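Local coordinates for protein MdcE (Pseudomonas aeruginosa, PDB 5VIP) that probably forms, with a partner subunit, the part of biotin-independent malonate decarboxylase that acts on the malonyl thioester of its acyl carrier protein, at residues A44-A49 / L81-G86; A37-D42 / A88-E93. One frame throughout, in Å; residues are numbered along the deposited sequence.

Contact 1: residues A44-A49 / L81-G86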
loop_
_atom_site.group_PDB
_atom_site.type_symbol
_atom_site.label_atom_id
_atom_site.label_comp_id
_atom_site.label_asym_id
_atom_site.label_seq_id
_atom_site.Cartn_x
_atom_site.Cartn_y
_atom_site.Cartn_z
ATOM N N ALA A 44 -3.173 21.357 -6.737
ATOM C CA ALA A 44 -2.632 22.330 -5.788
ATOM C C ALA A 44 -2.231 21.693 -4.459
ATOM O O ALA A 44 -1.526 22.305 -3.652
ATOM C CB ALA A 44 -3.641 23.441 -5.548
ATOM N N SER A 45 -2.696 20.468 -4.230
ATOM C CA SER A 45 -2.341 19.714 -3.033
ATOM C C SER A 45 -1.024 18.959 -3.210
ATOM O O SER A 45 -0.625 18.186 -2.346
ATOM C CB SER A 45 -3.458 18.737 -2.692
ATOM O OG SER A 45 -3.831 18.017 -3.856
ATOM N N LEU A 46 -0.366 19.175 -4.344
ATOM C CA LEU A 46 0.917 18.552 -4.649
ATOM C C LEU A 46 2.012 19.584 -4.875
ATOM O O LEU A 46 1.827 20.523 -5.646
ATOM C CB LEU A 46 0.805 17.688 -5.902
ATOM C CG LEU A 46 1.009 16.205 -5.680
ATOM C CD1 LEU A 46 -0.112 15.731 -4.789
ATOM C CD2 LEU A 46 1.031 15.469 -7.010
ATOM N N ARG A 47 3.148 19.405 -4.213
ATOM C CA ARG A 47 4.334 20.184 -4.531
ATOM C C ARG A 47 5.400 19.268 -5.114
ATOM O O ARG A 47 5.786 18.276 -4.484
ATOM C CB ARG A 47 4.877 20.897 -3.296
ATOM C CG ARG A 47 3.924 21.890 -2.685
ATOM C CD ARG A 47 3.669 23.071 -3.606
ATOM N NE ARG A 47 2.831 24.066 -2.941
ATOM C CZ ARG A 47 1.503 24.043 -2.959
ATOM N NH1 ARG A 47 0.875 23.076 -3.615
ATOM N NH2 ARG A 47 0.806 24.978 -2.323
ATOM N N VAL A 48 5.877 19.620 -6.306
ATOM C CA VAL A 48 6.908 18.861 -7.007
ATOM C C VAL A 48 7.959 19.828 -7.544
ATOM O O VAL A 48 7.616 20.856 -8.127
ATOM C CB VAL A 48 6.320 18.038 -8.190
ATOM C CG1 VAL A 48 7.409 17.230 -8.884
ATOM C CG2 VAL A 48 5.185 17.131 -7.719
ATOM N N ALA A 49 9.233 19.501 -7.352
ATOM C CA ALA A 49 10.322 20.345 -7.837
ATOM C C ALA A 49 11.564 19.511 -8.098
ATOM O O ALA A 49 11.897 18.626 -7.314
ATOM C CB ALA A 49 10.629 21.447 -6.834
ATOM N N LEU A 81 -8.256 11.488 -4.110
ATOM C CA LEU A 81 -8.215 11.007 -5.491
ATOM C C LEU A 81 -7.174 11.724 -6.342
ATOM O O LEU A 81 -6.422 11.092 -7.093
ATOM C CB LEU A 81 -9.597 11.158 -6.131
ATOM C CG LEU A 81 -10.656 10.231 -5.538
ATOM C CD1 LEU A 81 -12.039 10.806 -5.746
ATOM C CD2 LEU A 81 -10.551 8.845 -6.186
ATOM N N LEU A 82 -7.135 13.049 -6.239
ATOM C CA LEU A 82 -6.244 13.823 -7.086
ATOM C C LEU A 82 -4.808 13.659 -6.628
ATOM O O LEU A 82 -3.884 13.693 -7.435
ATOM C CB LEU A 82 -6.638 15.301 -7.081
ATOM C CG LEU A 82 -8.043 15.549 -7.636
ATOM C CD1 LEU A 82 -8.426 17.013 -7.500
ATOM C CD2 LEU A 82 -8.114 15.106 -9.093
ATOM N N GLU A 83 -4.628 13.466 -5.328
ATOM C CA GLU A 83 -3.296 13.354 -4.757
ATOM C C GLU A 83 -2.676 12.017 -5.121
ATOM O O GLU A 83 -1.514 11.960 -5.502
ATOM C CB GLU A 83 -3.333 13.532 -3.237
ATOM C CG GLU A 83 -3.767 14.933 -2.793
ATOM C CD GLU A 83 -5.224 15.237 -3.133
ATOM O OE1 GLU A 83 -6.091 14.367 -2.875
ATOM O OE2 GLU A 83 -5.499 16.340 -3.670
ATOM N N GLY A 84 -3.464 10.949 -5.001
ATOM C CA GLY A 84 -3.034 9.626 -5.416
ATOM C C GLY A 84 -2.661 9.579 -6.886
ATOM O O GLY A 84 -1.548 9.189 -7.242
ATOM N N TRP A 85 -3.580 9.976 -7.763
ATOM C CA TRP A 85 -3.271 9.898 -9.181
ATOM C C TRP A 85 -2.220 10.932 -9.552
ATOM O O TRP A 85 -1.401 10.681 -10.426
ATOM C CB TRP A 85 -4.526 10.077 -10.038
ATOM C CG TRP A 85 -5.458 8.891 -10.020
ATOM C CD1 TRP A 85 -6.762 8.882 -9.622
ATOM C CD2 TRP A 85 -5.153 7.544 -10.427
ATOM N NE1 TRP A 85 -7.294 7.613 -9.769
ATOM C CE2 TRP A 85 -6.321 6.777 -10.256
ATOM C CE3 TRP A 85 -4.000 6.914 -10.918
ATOM C CZ2 TRP A 85 -6.374 5.407 -10.556
ATOM C CZ3 TRP A 85 -4.058 5.556 -11.227
ATOM C CH2 TRP A 85 -5.233 4.818 -11.037
ATOM N N GLY A 86 -2.233 12.082 -8.877
ATOM C CA GLY A 86 -1.236 13.114 -9.128
ATOM C C GLY A 86 0.190 12.679 -8.822
ATOM O O GLY A 86 1.124 12.956 -9.582
#

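Contact 2: residues A37-D42 / A88-E93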
loop_
_atom_site.group_PDB
_atom_site.type_symbol
_atom_site.label_atom_id
_atom_site.label_comp_id
_atom_site.label_asym_id
_atom_site.label_seq_id
_atom_site.Cartn_x
_atom_site.Cartn_y
_atom_site.Cartn_z
ATOM N N ALA A 37 5.129 27.402 -4.721
ATOM C CA ALA A 37 3.937 27.247 -5.549
ATOM C C ALA A 37 3.950 25.944 -6.335
ATOM O O ALA A 37 5.003 25.511 -6.804
ATOM C CB ALA A 37 3.801 28.425 -6.504
ATOM N N PRO A 38 2.769 25.321 -6.493
ATOM C CA PRO A 38 2.646 24.091 -7.284
ATOM C C PRO A 38 3.003 24.310 -8.753
ATOM O O PRO A 38 2.986 25.451 -9.220
ATOM C CB PRO A 38 1.165 23.715 -7.127
ATOM C CG PRO A 38 0.478 24.992 -6.780
ATOM C CD PRO A 38 1.469 25.776 -5.967
ATOM N N ARG A 39 3.345 23.230 -9.453
ATOM C CA ARG A 39 3.590 23.283 -10.888
ATOM C C ARG A 39 2.261 23.417 -11.621
ATOM O O ARG A 39 1.238 22.923 -11.139
ATOM C CB ARG A 39 4.330 22.030 -11.370
ATOM C CG ARG A 39 5.660 21.758 -10.689
ATOM C CD ARG A 39 6.371 20.590 -11.358
ATOM N NE ARG A 39 5.530 19.395 -11.393
ATOM C CZ ARG A 39 5.787 18.306 -12.116
ATOM N NH1 ARG A 39 4.956 17.273 -12.072
ATOM N NH2 ARG A 39 6.869 18.241 -12.880
ATOM N N PRO A 40 2.274 24.090 -12.787
ATOM C CA PRO A 40 1.092 24.312 -13.626
ATOM C C PRO A 40 0.199 23.088 -13.801
ATOM O O PRO A 40 -1.012 23.190 -13.614
ATOM C CB PRO A 40 1.706 24.728 -14.964
ATOM C CG PRO A 40 2.906 25.512 -14.551
ATOM C CD PRO A 40 3.450 24.809 -13.317
ATOM N N GLY A 41 0.782 21.945 -14.135
ATOM C CA GLY A 41 -0.015 20.759 -14.400
ATOM C C GLY A 41 -0.472 19.950 -13.193
ATOM O O GLY A 41 -1.290 19.040 -13.332
ATOM N N ASP A 42 0.045 20.273 -12.008
ATOM C CA ASP A 42 -0.239 19.477 -10.811
ATOM C C ASP A 42 -1.466 19.959 -10.046
ATOM O O ASP A 42 -1.811 21.132 -10.106
ATOM C CB ASP A 42 0.968 19.490 -9.864
ATOM C CG ASP A 42 2.160 18.719 -10.415
ATOM O OD1 ASP A 42 1.975 17.895 -11.337
ATOM O OD2 ASP A 42 3.281 18.924 -9.905
ATOM N N ALA A 88 1.210 9.519 -8.759
ATOM C CA ALA A 88 1.506 8.499 -9.751
ATOM C C ALA A 88 2.033 9.151 -11.025
ATOM O O ALA A 88 3.053 8.729 -11.586
ATOM C CB ALA A 88 0.246 7.668 -10.055
ATOM N N ALA A 89 1.331 10.193 -11.462
ATOM C CA ALA A 89 1.698 10.909 -12.678
ATOM C C ALA A 89 3.065 11.590 -12.553
ATOM O O ALA A 89 3.891 11.495 -13.469
ATOM C CB ALA A 89 0.610 11.936 -13.030
ATOM N N ALA A 90 3.306 12.266 -11.424
ATOM C CA ALA A 90 4.571 12.976 -11.218
ATOM C C ALA A 90 5.745 12.006 -11.098
ATOM O O ALA A 90 6.836 12.269 -11.603
ATOM C CB ALA A 90 4.492 13.873 -9.978
ATOM N N VAL A 91 5.530 10.876 -10.436
ATOM C CA VAL A 91 6.591 9.885 -10.334
ATOM C C VAL A 91 6.834 9.208 -11.682
ATOM O O VAL A 91 7.982 9.050 -12.112
ATOM C CB VAL A 91 6.271 8.836 -9.253
ATOM C CG1 VAL A 91 7.265 7.686 -9.315
ATOM C CG2 VAL A 91 6.295 9.509 -7.857
ATOM N N ASP A 92 5.762 8.829 -12.371
ATOM C CA ASP A 92 5.937 8.191 -13.673
ATOM C C ASP A 92 6.606 9.139 -14.679
ATOM O O ASP A 92 7.338 8.695 -15.563
ATOM C CB ASP A 92 4.599 7.699 -14.228
ATOM C CG ASP A 92 4.761 6.505 -15.141
ATOM O OD1 ASP A 92 5.182 5.437 -14.649
ATOM O OD2 ASP A 92 4.488 6.636 -16.355
ATOM N N GLU A 93 6.351 10.438 -14.535
ATOM C CA GLU A 93 6.988 11.438 -15.393
ATOM C C GLU A 93 8.510 11.365 -15.258
ATOM O O GLU A 93 9.223 11.329 -16.252
ATOM C CB GLU A 93 6.493 12.849 -15.055
ATOM C CG GLU A 93 7.231 13.942 -15.828
ATOM C CD GLU A 93 6.812 15.356 -15.437
ATOM O OE1 GLU A 93 6.717 15.655 -14.225
ATOM O OE2 GLU A 93 6.583 16.175 -16.353
#

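Contact 1: residues A44-A49 / L81-G86
S45 and E83 make the polar half of this buried contact, in which the start of strand 46-53 meets the first turns of helix 81-97. S45 lies just before the strand, and its backbone pairs with V64. Its hydroxyl is turned between the backbone N and the carbonyl carbon (chi1 49°), which directs OG at the helix. There OG donates a hydrogen bond to E83 OE2. The modelled distance from S45 OG to E83 OE2, 2.4 Å, is very short and is doubtful as an exact length. E83 folds back to receive it through a bend at chi2 (67°), so its carboxylate reaches the serine although its CB does not point there; E83 CG also passes S45 CB at 3.8 Å.

L46 supplies the apolar half, using its two methyls separately. L46 CD1 sits 4.0 Å from E83 CA, while L46 CD2 comes to 3.4 Å from G86 C, one helical turn further on. With only hydrogen on the glycine CA, the leucine can press directly on the helix backbone. R47 turns to the other face of the strand, where it packs on L26 and F29 of helix 24-33.

Besides the serine, whose bond is of doubtful length, the E83 carboxylate has further donors: N69 ND2 at OE2, and G80 N at OE1. The latter bond closes over the start of helix 81-97, like one half of a capping box. Those two donors and the nearby helix N-terminus would be expected to favour the charged carboxylate, which would offset the cost of burying it between strand 46-53 and the helix.

Contact 2: residues A37-D42 / A88-E93
A salt-bridge network of R39, D42 and E93 joins the type I turn 39-42, in the loop between helix 24-33 and strand 46-53, to the later part of helix 81-97. The turn is closed by D42 N bonding to R39 O at 3.0 Å. R39 and D42 stand at the two ends of the turn, close enough for their side chains to pair. R39 and E93 approach from opposite directions. R39 bends at chi3 (-55°), whereas E93, with CG anti to its backbone N, runs extended beyond CG and reaches out from the helix.

The two acids use different edges of the guanidinium. D42 is gripped side-on: R39 NE meets D42 OD2 at 2.7 Å, from above the carboxylate plane, and R39 NH1 meets D42 OD1 at 3.1 Å on its syn lone pair. E93 is gripped end-on, and both terminal nitrogens converge on one oxygen. R39 NH2 to E93 OE1 is the shorter and straighter bond, at 2.9 Å and 158°, against 3.2 Å from R39 NH1 to the same E93 OE1. OE1 lies almost in the guanidinium plane, yet that plane and the E93 carboxylate stand 67° apart, so the pair is not a coplanar fork. NH1 thus serves both acids, and bonds at two edges should restrict rotation of the guanidinium. A90 CB lies 4.0 Å from R39 NH1, oblique to the guanidinium.

E93 OE1 also forms a salt bridge with R59 of strand 56-63, and that second arginine probably helps to balance the two acids. V48 of strand 46-53 packs on R39, D42 and A90, placing the first strand of the sheet beside the bridge. On the adjoining helix surface V91 packs on L61 and on helix 127-143, to which D92 is tied by a salt bridge with R140.

The centres of contacts 1 and 2 lie about 6 Å apart, on the same side of the chain's centre. Along the chain the order is 37-42, 44-49, 81-86, 88-93, so contact 2 encloses contact 1, and a single residue separates the neighbouring segments at each end. Both use helix 81-97, contact 1 at its start and contact 2 further along. They also touch directly: V48 O lies 3.3 Å from R39 CG. Together they fasten the first strand of the mixed sheet and its preceding loop to one helix, by a buried hydrogen bond with leucine packing, and by a partly buried ionic network, within what is probably a crotonase-like carboxyltransferase fold.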